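Local coordinates for protein mini spindles (Drosophila melanogaster, PDB 5VJC) that probably binds tubulin through a TOG domain built of HEAT repeats, and so promotes microtubule dynamics and the formation of the mitotic spindle, at residues P6-N11 with V86-L91; F137-L142 with F173-E178. All coordinates share one frame; numbering follows the deposited sequence.

Contact 1: residues P6-N11 with V86-L91; sequences PLLCAN and VCNLDL
Asn-88 reaches from the break between helix 82-87 and helix 89-99 to the loop of residues 6-11. Its CB lies 4.2 Å from CD2 of Leu-8, and the two side chains run past each other in opposite senses. CG stands anti to the carbonyl carbon (chi1 -65°), and this turns the amide toward Cys-9. At the tip, ND2 gives a hydrogen bond of 2.9 Å to the backbone O of Cys-9. The N-H points fairly straight, at 156°. The acceptor lies close to the amide plane of Asn-88, but the donor sits well above the carbonyl plane of Cys-9. ND2 also bonds to the backbone O of Ala-84, so the amide ties the 6-11 chain to the preceding helical turn. OD1 takes a hydrogen bond from water 1, which in turn accepts one from Cys-9 N. Direct and water-mediated bonds thus hold both backbone polar groups of Cys-9. Water 3 also lies near OD1, between it and Asn-11 OD1. The neighbouring Cys-87 SG packs against Ala-10, 4.1 Å from Ala-10 CB. Water 2 donates to the backbone O of both Asn-11 and Cys-87, and extends the polar seam. Asn-11 OD1 accepts from Ala-13 N at the start of helix 13-22. The contact therefore joins the N-terminal lead-in of that helix to a helix junction of the TOG domain. Around it, Leu-8 packs on Leu-74 of helix 64-77, Asp-90 forms a salt bridge with Arg-17 of helix 13-22, and Leu-89 packs against helix 105-124.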
ATOM      1  N   PRO A   6      -3.577 -19.200  22.418  1.00 61.97           N
ATOM      2  CA  PRO A   6      -2.719 -18.758  21.307  1.00 56.85           C
ATOM      3  C   PRO A   6      -3.031 -17.319  20.927  1.00 48.69           C
ATOM      4  O   PRO A   6      -4.152 -16.876  21.171  1.00 51.47           O
ATOM      5  CB  PRO A   6      -3.073 -19.728  20.173  1.00 52.10           C
ATOM      6  CG  PRO A   6      -4.479 -20.151  20.477  1.00 61.38           C
ATOM      7  CD  PRO A   6      -4.569 -20.201  21.986  1.00 58.95           C
ATOM      8  N   LEU A   7      -2.059 -16.600  20.369  1.00 48.94           N
ATOM      9  CA  LEU A   7      -2.266 -15.203  19.993  1.00 43.80           C
ATOM     10  C   LEU A   7      -3.443 -15.074  19.033  1.00 38.86           C
ATOM     11  O   LEU A   7      -4.329 -14.229  19.203  1.00 42.99           O
ATOM     12  CB  LEU A   7      -1.003 -14.618  19.345  1.00 41.11           C
ATOM     13  CG  LEU A   7       0.243 -14.483  20.220  1.00 44.68           C
ATOM     14  CD1 LEU A   7       1.327 -13.739  19.459  1.00 44.17           C
ATOM     15  CD2 LEU A   7      -0.075 -13.770  21.529  1.00 39.56           C
ATOM     16  N   LEU A   8      -3.439 -15.926  18.021  1.00 36.62           N
ATOM     17  CA  LEU A   8      -4.454 -15.893  16.989  1.00 34.67           C
ATOM     18  C   LEU A   8      -5.091 -17.268  16.886  1.00 41.10           C
ATOM     19  O   LEU A   8      -4.409 -18.285  17.018  1.00 37.11           O
ATOM     20  CB  LEU A   8      -3.851 -15.480  15.644  1.00 34.00           C
ATOM     21  CG  LEU A   8      -3.229 -14.089  15.595  1.00 28.74           C
ATOM     22  CD1 LEU A   8      -2.614 -13.858  14.233  1.00 31.44           C
ATOM     23  CD2 LEU A   8      -4.272 -13.020  15.905  1.00 26.89           C
ATOM     24  N   CYS A   9      -6.393 -17.298  16.646  1.00 38.67           N
ATOM     25  CA  CYS A   9      -7.093 -18.572  16.586  1.00 43.71           C
ATOM     26  C   CYS A   9      -7.395 -18.941  15.131  1.00 41.52           C
ATOM     27  O   CYS A   9      -7.971 -18.142  14.388  1.00 40.19           O
ATOM     28  CB  CYS A   9      -8.368 -18.503  17.437  1.00 38.99           C
ATOM     29  SG  CYS A   9      -9.441 -19.970  17.346  1.00 60.58           S
ATOM     30  N   ALA A  10      -6.968 -20.131  14.710  1.00 40.81           N
ATOM     31  CA  ALA A  10      -7.355 -20.629  13.399  1.00 43.02           C
ATOM     32  C   ALA A  10      -8.835 -20.960  13.435  1.00 47.95           C
ATOM     33  O   ALA A  10      -9.262 -21.904  14.103  1.00 56.94           O
ATOM     34  CB  ALA A  10      -6.539 -21.852  12.996  1.00 44.88           C
ATOM     35  N   ASN A  11      -9.620 -20.151  12.744  1.00 42.39           N
ATOM     36  CA  ASN A  11     -11.048 -20.369  12.654  1.00 41.83           C
ATOM     37  C   ASN A  11     -11.490 -19.835  11.313  1.00 41.10           C
ATOM     38  O   ASN A  11     -10.652 -19.375  10.524  1.00 35.01           O
ATOM     39  CB  ASN A  11     -11.786 -19.700  13.819  1.00 39.39           C
ATOM     40  CG  ASN A  11     -11.518 -18.207  13.904  1.00 41.75           C
ATOM     41  OD1 ASN A  11     -11.442 -17.522  12.885  1.00 37.91           O
ATOM     42  ND2 ASN A  11     -11.373 -17.694  15.130  1.00 36.94           N
ATOM     43  N   VAL A  86      -3.064 -16.477   8.633  1.00 25.10           N
ATOM     44  CA  VAL A  86      -3.920 -16.385   7.447  1.00 26.26           C
ATOM     45  C   VAL A  86      -5.416 -16.270   7.780  1.00 28.81           C
ATOM     46  O   VAL A  86      -6.139 -15.465   7.178  1.00 25.05           O
ATOM     47  CB  VAL A  86      -3.706 -17.592   6.503  1.00 33.24           C
ATOM     48  CG1 VAL A  86      -4.712 -17.568   5.346  1.00 30.42           C
ATOM     49  CG2 VAL A  86      -2.266 -17.584   5.968  1.00 36.36           C
ATOM     50  N   CYS A  87      -5.877 -17.079   8.730  1.00 30.14           N
ATOM     51  CA  CYS A  87      -7.247 -16.990   9.230  1.00 29.96           C
ATOM     52  C   CYS A  87      -7.603 -15.600   9.793  1.00 29.42           C
ATOM     53  O   CYS A  87      -8.774 -15.188   9.781  1.00 26.90           O
ATOM     54  CB  CYS A  87      -7.476 -18.063  10.306  1.00 32.01           C
ATOM     55  SG  CYS A  87      -7.469 -19.748   9.648  1.00 37.91           S
ATOM     56  N   ASN A  88      -6.603 -14.884  10.303  1.00 26.06           N
ATOM     57  CA  ASN A  88      -6.857 -13.573  10.878  1.00 25.57           C
ATOM     58  C   ASN A  88      -6.174 -12.440  10.089  1.00 23.57           C
ATOM     59  O   ASN A  88      -6.068 -11.320  10.572  1.00 22.51           O
ATOM     60  CB  ASN A  88      -6.408 -13.554  12.340  1.00 25.77           C
ATOM     61  CG  ASN A  88      -7.226 -14.494  13.212  1.00 28.17           C
ATOM     62  OD1 ASN A  88      -8.231 -14.091  13.777  1.00 29.62           O
ATOM     63  ND2 ASN A  88      -6.796 -15.751  13.318  1.00 28.66           N
ATOM     64  N   LEU A  89      -5.753 -12.733   8.863  1.00 23.74           N
ATOM     65  CA  LEU A  89      -4.971 -11.770   8.082  1.00 24.44           C
ATOM     66  C   LEU A  89      -5.630 -10.401   7.964  1.00 23.56           C
ATOM     67  O   LEU A  89      -4.967  -9.366   8.101  1.00 22.05           O
ATOM     68  CB  LEU A  89      -4.712 -12.318   6.666  1.00 21.31           C
ATOM     69  CG  LEU A  89      -3.921 -11.397   5.721  1.00 19.77           C
ATOM     70  CD1 LEU A  89      -2.498 -11.086   6.262  1.00 19.25           C
ATOM     71  CD2 LEU A  89      -3.869 -11.994   4.283  1.00 15.13           C
ATOM     72  N   ASP A  90      -6.929 -10.409   7.676  1.00 23.26           N
ATOM     73  CA  ASP A  90      -7.675  -9.173   7.456  1.00 25.04           C
ATOM     74  C   ASP A  90      -7.645  -8.274   8.704  1.00 24.47           C
ATOM     75  O   ASP A  90      -7.483  -7.044   8.592  1.00 22.81           O
ATOM     76  CB  ASP A  90      -9.125  -9.493   7.017  1.00 26.05           C
ATOM     77  CG  ASP A  90      -9.916 -10.293   8.073  1.00 27.90           C
ATOM     78  OD1 ASP A  90      -9.403 -11.323   8.566  1.00 27.10           O
ATOM     79  OD2 ASP A  90     -11.057  -9.880   8.407  1.00 25.28           O
ATOM     80  N   LEU A  91      -7.754  -8.879   9.890  1.00 20.42           N
ATOM     81  CA  LEU A  91      -7.691  -8.134  11.149  1.00 19.15           C
ATOM     82  C   LEU A  91      -6.294  -7.549  11.370  1.00 21.33           C
ATOM     83  O   LEU A  91      -6.147  -6.416  11.827  1.00 21.73           O
ATOM     84  CB  LEU A  91      -8.050  -9.039  12.342  1.00 22.21           C
ATOM     85  CG  LEU A  91      -9.428  -9.713  12.230  1.00 25.91           C
ATOM     86  CD1 LEU A  91      -9.643 -10.749  13.357  1.00 24.24           C
ATOM     87  CD2 LEU A  91     -10.471  -8.618  12.290  1.00 27.25           C
TER
HETATM   88  O   HOH W   1      -7.941 -15.101  16.372  1.00 27.44           O
HETATM   89  O   HOH W   2     -10.863 -17.120   9.280  1.00 28.12           O
HETATM   90  O   HOH W   3     -10.563 -14.951  12.527  1.00 29.92           O

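Contact 2: residues F137-L142 with F173-E178; sequences FVPHLL and FGYVME
Tyr-175 is the first residue of 173-178 to meet segment 137-142, and its ring lies against Pro-139. Pro-139 CD sits over the centre of one ring face, a CH-pi contact 4.2 Å from the centroid and 12° off the normal. Pro-139 CG comes closer to the rim, 3.5 Å from Tyr-175 CE1. Chi1 of -73° sets Tyr-175 CG anti to its own carbonyl carbon and brings Tyr-175 CD2 to 3.8 Å from Val-138 CG1. Nearer the backbone, Leu-142 CD1 touches Tyr-175 CB at 3.5 Å. The phenol OH is hydrogen-bonded to Ser-135 OG, one turn before Pro-139 on helix 131-142. A serine in place of Tyr-175 would probably leave Pro-139 without its aromatic partner and Ser-135 without this bond. Val-176 follows, and its CG2 meets Leu-142 CD2 at 3.8 Å. The helix segments run 9.6 Å apart at closest approach, with a signed crossing angle of -40°, so their N-to-C directions are roughly alike. This side-by-side helix packing fits the HEAT-repeat architecture of the domain. Val-138 continues onto Val-163 of helix 150-166, and Val-176 onto Cys-191 and Leu-195 of helix 185-202.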
ATOM      1  N   PHE A 137      -6.107  -2.313   2.773  1.00 20.40           N
ATOM      2  CA  PHE A 137      -4.708  -2.277   3.169  1.00 21.41           C
ATOM      3  C   PHE A 137      -3.841  -1.382   2.286  1.00 21.64           C
ATOM      4  O   PHE A 137      -3.156  -0.516   2.791  1.00 21.09           O
ATOM      5  CB  PHE A 137      -4.133  -3.697   3.171  1.00 20.28           C
ATOM      6  CG  PHE A 137      -2.663  -3.760   3.490  1.00 22.15           C
ATOM      7  CD1 PHE A 137      -2.182  -3.297   4.707  1.00 19.90           C
ATOM      8  CD2 PHE A 137      -1.759  -4.288   2.569  1.00 22.47           C
ATOM      9  CE1 PHE A 137      -0.799  -3.351   5.007  1.00 20.69           C
ATOM     10  CE2 PHE A 137      -0.386  -4.360   2.862  1.00 20.78           C
ATOM     11  CZ  PHE A 137       0.087  -3.893   4.078  1.00 21.53           C
ATOM     12  N   VAL A 138      -3.881  -1.605   0.979  1.00 20.32           N
ATOM     13  CA  VAL A 138      -2.957  -0.940   0.053  1.00 26.23           C
ATOM     14  C   VAL A 138      -2.993   0.604   0.032  1.00 21.49           C
ATOM     15  O   VAL A 138      -1.934   1.209   0.026  1.00 20.18           O
ATOM     16  CB  VAL A 138      -3.174  -1.476  -1.375  1.00 21.02           C
ATOM     17  CG1 VAL A 138      -2.198  -0.829  -2.383  1.00 19.97           C
ATOM     18  CG2 VAL A 138      -3.032  -2.992  -1.367  1.00 19.96           C
ATOM     19  N   PRO A 139      -4.190   1.247   0.034  1.00 24.20           N
ATOM     20  CA  PRO A 139      -4.184   2.722   0.008  1.00 27.06           C
ATOM     21  C   PRO A 139      -3.450   3.322   1.203  1.00 24.99           C
ATOM     22  O   PRO A 139      -2.772   4.353   1.080  1.00 21.88           O
ATOM     23  CB  PRO A 139      -5.674   3.100   0.069  1.00 26.78           C
ATOM     24  CG  PRO A 139      -6.398   1.898  -0.329  1.00 27.09           C
ATOM     25  CD  PRO A 139      -5.555   0.703  -0.026  1.00 23.11           C
ATOM     26  N   HIS A 140      -3.591   2.655   2.349  1.00 20.99           N
ATOM     27  CA  HIS A 140      -3.011   3.121   3.581  1.00 23.03           C
ATOM     28  C   HIS A 140      -1.524   2.860   3.609  1.00 22.20           C
ATOM     29  O   HIS A 140      -0.751   3.696   4.096  1.00 22.18           O
ATOM     30  CB  HIS A 140      -3.702   2.462   4.780  1.00 21.72           C
ATOM     31  CG  HIS A 140      -5.177   2.680   4.794  1.00 29.63           C
ATOM     32  ND1 HIS A 140      -5.743   3.895   5.114  1.00 28.61           N
ATOM     33  CD2 HIS A 140      -6.202   1.851   4.480  1.00 23.42           C
ATOM     34  CE1 HIS A 140      -7.059   3.796   5.025  1.00 38.70           C
ATOM     35  NE2 HIS A 140      -7.365   2.568   4.641  1.00 31.17           N
ATOM     36  N   LEU A 141      -1.124   1.695   3.106  1.00 21.59           N
ATOM     37  CA  LEU A 141       0.295   1.410   2.966  1.00 25.50           C
ATOM     38  C   LEU A 141       0.953   2.451   2.061  1.00 22.26           C
ATOM     39  O   LEU A 141       1.981   3.012   2.408  1.00 20.82           O
ATOM     40  CB  LEU A 141       0.507   0.010   2.397  1.00 22.23           C
ATOM     41  CG  LEU A 141       1.881  -0.383   1.876  1.00 21.58           C
ATOM     42  CD1 LEU A 141       2.853  -0.573   3.045  1.00 19.30           C
ATOM     43  CD2 LEU A 141       1.762  -1.693   0.977  1.00 16.45           C
ATOM     44  N   LEU A 142       0.329   2.720   0.917  1.00 20.94           N
ATOM     45  CA  LEU A 142       0.900   3.641  -0.063  1.00 27.21           C
ATOM     46  C   LEU A 142       1.100   5.053   0.477  1.00 26.50           C
ATOM     47  O   LEU A 142       1.993   5.766   0.017  1.00 24.57           O
ATOM     48  CB  LEU A 142       0.032   3.693  -1.313  1.00 21.61           C
ATOM     49  CG  LEU A 142       0.448   2.679  -2.376  1.00 30.48           C
ATOM     50  CD1 LEU A 142      -0.708   2.433  -3.323  1.00 27.85           C
ATOM     51  CD2 LEU A 142       1.664   3.202  -3.145  1.00 26.05           C
ATOM     52  N   PHE A 173      -1.739  -0.641  -9.412  1.00 21.07           N
ATOM     53  CA  PHE A 173      -1.425   0.470 -10.298  1.00 23.00           C
ATOM     54  C   PHE A 173      -2.394   1.625 -10.043  1.00 24.19           C
ATOM     55  O   PHE A 173      -1.959   2.769  -9.901  1.00 23.50           O
ATOM     56  CB  PHE A 173      -1.466   0.056 -11.779  1.00 22.15           C
ATOM     57  CG  PHE A 173      -1.040   1.158 -12.729  1.00 26.68           C
ATOM     58  CD1 PHE A 173       0.295   1.318 -13.072  1.00 23.68           C
ATOM     59  CD2 PHE A 173      -1.970   2.027 -13.267  1.00 28.05           C
ATOM     60  CE1 PHE A 173       0.690   2.319 -13.947  1.00 29.54           C
ATOM     61  CE2 PHE A 173      -1.577   3.044 -14.119  1.00 29.45           C
ATOM     62  CZ  PHE A 173      -0.257   3.191 -14.456  1.00 26.81           C
ATOM     63  N   GLY A 174      -3.689   1.305  -9.995  1.00 24.06           N
ATOM     64  CA  GLY A 174      -4.733   2.259  -9.665  1.00 26.33           C
ATOM     65  C   GLY A 174      -4.518   2.978  -8.336  1.00 25.62           C
ATOM     66  O   GLY A 174      -4.650   4.196  -8.271  1.00 25.51           O
ATOM     67  N   TYR A 175      -4.199   2.241  -7.275  1.00 22.47           N
ATOM     68  CA  TYR A 175      -3.928   2.878  -5.970  1.00 23.38           C
ATOM     69  C   TYR A 175      -2.701   3.791  -5.984  1.00 25.73           C
ATOM     70  O   TYR A 175      -2.690   4.853  -5.358  1.00 28.26           O
ATOM     71  CB  TYR A 175      -3.758   1.817  -4.891  1.00 22.03           C
ATOM     72  CG  TYR A 175      -5.064   1.159  -4.495  1.00 26.21           C
ATOM     73  CD1 TYR A 175      -6.132   1.922  -4.030  1.00 30.53           C
ATOM     74  CD2 TYR A 175      -5.224  -0.211  -4.571  1.00 26.11           C
ATOM     75  CE1 TYR A 175      -7.343   1.329  -3.660  1.00 30.91           C
ATOM     76  CE2 TYR A 175      -6.422  -0.816  -4.201  1.00 27.58           C
ATOM     77  CZ  TYR A 175      -7.478  -0.034  -3.745  1.00 31.62           C
ATOM     78  OH  TYR A 175      -8.666  -0.614  -3.367  1.00 30.26           O
ATOM     79  N   VAL A 176      -1.660   3.384  -6.702  1.00 22.52           N
ATOM     80  CA  VAL A 176      -0.493   4.233  -6.847  1.00 23.39           C
ATOM     81  C   VAL A 176      -0.835   5.514  -7.588  1.00 21.33           C
ATOM     82  O   VAL A 176      -0.389   6.602  -7.177  1.00 21.65           O
ATOM     83  CB  VAL A 176       0.656   3.518  -7.586  1.00 22.61           C
ATOM     84  CG1 VAL A 176       1.829   4.515  -7.792  1.00 19.23           C
ATOM     85  CG2 VAL A 176       1.107   2.328  -6.759  1.00 21.00           C
ATOM     86  N   MET A 177      -1.620   5.380  -8.665  1.00 20.50           N
ATOM     87  CA  MET A 177      -2.120   6.535  -9.424  1.00 25.99           C
ATOM     88  C   MET A 177      -2.798   7.601  -8.517  1.00 27.93           C
ATOM     89  O   MET A 177      -2.681   8.805  -8.766  1.00 25.03           O
ATOM     90  CB  MET A 177      -3.116   6.085 -10.508  1.00 25.39           C
ATOM     91  CG  MET A 177      -2.476   5.492 -11.780  1.00 30.19           C
ATOM     92  SD  MET A 177      -1.363   6.651 -12.653  1.00 30.33           S
ATOM     93  CE  MET A 177      -2.525   7.903 -13.188  1.00 32.46           C
ATOM     94  N   GLU A 178      -3.495   7.156  -7.475  1.00 25.20           N
ATOM     95  CA  GLU A 178      -4.201   8.090  -6.576  1.00 31.13           C
ATOM     96  C   GLU A 178      -3.224   8.980  -5.857  1.00 31.99           C
ATOM     97  O   GLU A 178      -3.553  10.112  -5.500  1.00 26.67           O
ATOM     98  CB  GLU A 178      -5.053   7.346  -5.548  1.00 32.02           C
ATOM     99  CG  GLU A 178      -6.278   6.689  -6.128  1.00 35.24           C
ATOM    100  CD  GLU A 178      -7.148   7.676  -6.898  1.00 48.17           C
ATOM    101  OE1 GLU A 178      -7.500   8.738  -6.330  1.00 46.48           O
ATOM    102  OE2 GLU A 178      -7.460   7.401  -8.082  1.00 48.51           O
TER

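Contact 1 closes along the chain before contact 2 opens. Their centres are about 25 Å apart and their nearest atoms about 7 Å, without touching. The centre of contact 1, held by polar groups and water, lies about 21 Å from the centre of the chain. That of contact 2, buried and held by apolar side chains, is about 5 Å away. Helix 105-124 lies between them in sequence and touches contact 1 through Leu-89. Contact 1 brings the N-terminal loop back to a helix junction, and contact 2 pairs helices 131-142 and 169-178, with helix 150-166 between them in sequence. Both belong to an elongated, helix-rich solenoid that probably presents a tubulin-binding surface.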